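Extracellular ligand-binding receptor (Desulfitobacterium hafniense, PDB 4Q6B) probably serves as the substrate-binding protein of an amino-acid ABC transporter, holding leucine for uptake into the cell. Local coordinates at residues I75-H81 against Y94-V100. Residues are numbered along the deposited sequence; the frame is centred on the assembly and turned at random.
Sequences IQAVIGH and YDQAGLV
Val78 packs its two methyls against different partners. Val78 CG1, anti to the backbone N (chi1 175°), lies 3.6 Å from Tyr94 OH, while Val78 CG2 touches both Tyr94 CE1 and Leu99 CD2, each at 3.9 Å; the valine crosses both side chains at about a right angle. This is the tight part of the contact, and buried throughout. Tyr94 reaches on past Val78, and Tyr94 OH and His81 NE2 are hydrogen-bonded at 2.9 Å. The rings meet rim to rim, neither over the other's face, with planes at 42°. His81 follows a cis peptide, and its ND1 bonds to Asp55, so both ring nitrogens are engaged and the imidazole's rotation is fixed.

Toward Gln76, Leu99 CD1 still sits close, 3.4 Å from Ile75 O, but the apolar contacts are looser: Leu99 CD2 is 4.2 Å from Ile75 CG2, and Ala77 CB 4.1 Å from Val100 CB. Here a water links the two segments, 2.6 Å from Gln76 O and 2.9 Å from Val100 N. Direct backbone pairing is made by Val78 N, which donates to Val100 O.

Gly98 has positive phi (66°), with Leu99 N bonded to Tyr94 O and Gly98 N to Asp95 O, a Schellman motif; Ala97 O ligates a calcium ion there. Strands 75-79 and 101-103, adjacent and parallel, are joined through helix 84-97 in a beta-alpha-beta crossover, with strand 10-17 on the other side of 75-79, helix 59-70 against Val78 and Tyr94, and helix 311-317 against Ala77 and Val100.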
loop_
_atom_site.group_PDB
_atom_site.type_symbol
_atom_site.label_atom_id
_atom_site.label_comp_id
_atom_site.label_asym_id
_atom_site.label_seq_id
_atom_site.Cartn_x
_atom_site.Cartn_y
_atom_site.Cartn_z
ATOM N N ILE A 75 -18.802 -16.370 3.343
ATOM C CA ILE A 75 -17.658 -15.466 3.387
ATOM C C ILE A 75 -17.843 -14.426 4.512
ATOM O O ILE A 75 -18.835 -13.667 4.482
ATOM C CB ILE A 75 -17.508 -14.765 2.019
ATOM C CG1 ILE A 75 -17.292 -15.814 0.899
ATOM C CG2 ILE A 75 -16.368 -13.775 2.014
ATOM C CD1 ILE A 75 -15.898 -16.491 0.952
ATOM N N GLN A 76 -16.897 -14.403 5.475
ATOM C CA GLN A 76 -17.058 -13.565 6.682
ATOM C C GLN A 76 -16.530 -12.170 6.466
ATOM O O GLN A 76 -16.967 -11.229 7.144
ATOM C CB GLN A 76 -16.319 -14.180 7.884
ATOM C CG GLN A 76 -16.741 -15.648 8.208
ATOM C CD GLN A 76 -18.167 -15.836 8.758
ATOM O OE1 GLN A 76 -18.835 -14.873 9.161
ATOM N NE2 GLN A 76 -18.632 -17.092 8.792
ATOM N N ALA A 77 -15.592 -12.051 5.535
ATOM C CA ALA A 77 -14.892 -10.801 5.198
ATOM C C ALA A 77 -14.060 -11.077 3.944
ATOM O O ALA A 77 -13.825 -12.240 3.571
ATOM C CB ALA A 77 -13.975 -10.357 6.346
ATOM N N VAL A 78 -13.622 -10.006 3.282
ATOM C CA VAL A 78 -12.727 -10.085 2.121
ATOM C C VAL A 78 -11.488 -9.218 2.292
ATOM O O VAL A 78 -11.565 -8.056 2.730
ATOM C CB VAL A 78 -13.501 -9.657 0.821
ATOM C CG1 VAL A 78 -12.584 -9.592 -0.459
ATOM C CG2 VAL A 78 -14.647 -10.602 0.625
ATOM N N ILE A 79 -10.342 -9.799 1.913
ATOM C CA ILE A 79 -9.046 -9.103 1.856
ATOM C C ILE A 79 -8.808 -8.810 0.382
ATOM O O ILE A 79 -8.810 -9.720 -0.440
ATOM C CB ILE A 79 -7.884 -9.985 2.389
ATOM C CG1 ILE A 79 -8.076 -10.152 3.896
ATOM C CG2 ILE A 79 -6.537 -9.256 2.210
ATOM C CD1 ILE A 79 -7.107 -11.125 4.517
ATOM N N GLY A 80 -8.666 -7.535 0.045
ATOM C CA GLY A 80 -8.406 -7.130 -1.329
ATOM C C GLY A 80 -8.991 -5.730 -1.548
ATOM O O GLY A 80 -9.415 -5.124 -0.573
ATOM N N HIS A 81 -8.958 -5.203 -2.789
ATOM C CA HIS A 81 -8.176 -5.769 -3.899
ATOM C C HIS A 81 -6.808 -5.044 -3.885
ATOM O O HIS A 81 -6.506 -4.292 -2.935
ATOM C CB HIS A 81 -8.909 -5.553 -5.238
ATOM C CG HIS A 81 -10.217 -6.292 -5.334
ATOM N ND1 HIS A 81 -10.505 -7.143 -6.390
ATOM C CD2 HIS A 81 -11.298 -6.337 -4.513
ATOM C CE1 HIS A 81 -11.700 -7.674 -6.214
ATOM N NE2 HIS A 81 -12.207 -7.202 -5.085
ATOM N N TYR A 94 -19.195 -4.582 -2.051
ATOM C CA TYR A 94 -19.020 -5.081 -0.691
ATOM C C TYR A 94 -19.794 -4.235 0.302
ATOM O O TYR A 94 -20.471 -4.782 1.170
ATOM C CB TYR A 94 -17.539 -5.054 -0.362
ATOM C CG TYR A 94 -16.694 -5.993 -1.214
ATOM C CD1 TYR A 94 -16.932 -7.381 -1.235
ATOM C CD2 TYR A 94 -15.630 -5.497 -1.965
ATOM C CE1 TYR A 94 -16.159 -8.237 -2.017
ATOM C CE2 TYR A 94 -14.806 -6.346 -2.687
ATOM C CZ TYR A 94 -15.080 -7.715 -2.716
ATOM O OH TYR A 94 -14.272 -8.523 -3.483
ATOM N N ASP A 95 -19.761 -2.905 0.141
ATOM C CA ASP A 95 -20.437 -2.039 1.108
ATOM C C ASP A 95 -21.957 -2.246 1.090
ATOM O O ASP A 95 -22.617 -2.321 2.148
ATOM C CB ASP A 95 -20.084 -0.576 0.844
ATOM C CG ASP A 95 -20.506 0.342 1.989
ATOM O OD1 ASP A 95 -19.981 0.212 3.098
ATOM O OD2 ASP A 95 -21.368 1.193 1.764
ATOM N N GLN A 96 -22.537 -2.311 -0.110
ATOM C CA GLN A 96 -23.976 -2.518 -0.195
ATOM C C GLN A 96 -24.379 -3.894 0.353
ATOM O O GLN A 96 -25.513 -4.072 0.827
ATOM C CB GLN A 96 -24.446 -2.398 -1.655
ATOM C CG GLN A 96 -24.707 -1.000 -2.094
ATOM C CD GLN A 96 -26.177 -0.644 -1.894
ATOM O OE1 GLN A 96 -27.042 -0.981 -2.721
ATOM N NE2 GLN A 96 -26.472 0.018 -0.777
ATOM N N ALA A 97 -23.495 -4.884 0.228
ATOM C CA ALA A 97 -23.745 -6.217 0.839
ATOM C C ALA A 97 -23.478 -6.324 2.354
ATOM O O ALA A 97 -23.757 -7.365 2.980
ATOM C CB ALA A 97 -22.942 -7.303 0.116
ATOM N N GLY A 98 -22.902 -5.286 2.946
ATOM C CA GLY A 98 -22.575 -5.335 4.366
ATOM C C GLY A 98 -21.497 -6.370 4.604
ATOM O O GLY A 98 -21.603 -7.149 5.543
ATOM N N LEU A 99 -20.495 -6.421 3.720
ATOM C CA LEU A 99 -19.367 -7.336 3.897
ATOM C C LEU A 99 -18.074 -6.541 3.925
ATOM O O LEU A 99 -17.831 -5.735 3.024
ATOM C CB LEU A 99 -19.355 -8.309 2.710
ATOM C CG LEU A 99 -18.300 -9.419 2.679
ATOM C CD1 LEU A 99 -18.511 -10.320 3.902
ATOM C CD2 LEU A 99 -18.498 -10.201 1.377
ATOM N N VAL A 100 -17.254 -6.762 4.957
ATOM C CA VAL A 100 -15.970 -6.069 5.048
ATOM C C VAL A 100 -15.060 -6.358 3.873
ATOM O O VAL A 100 -14.886 -7.508 3.454
ATOM C CB VAL A 100 -15.244 -6.409 6.363
ATOM C CG1 VAL A 100 -13.708 -6.059 6.290
ATOM C CG2 VAL A 100 -15.898 -5.668 7.508
HETATM O O HOH W 1 -17.804 -8.724 7.089
#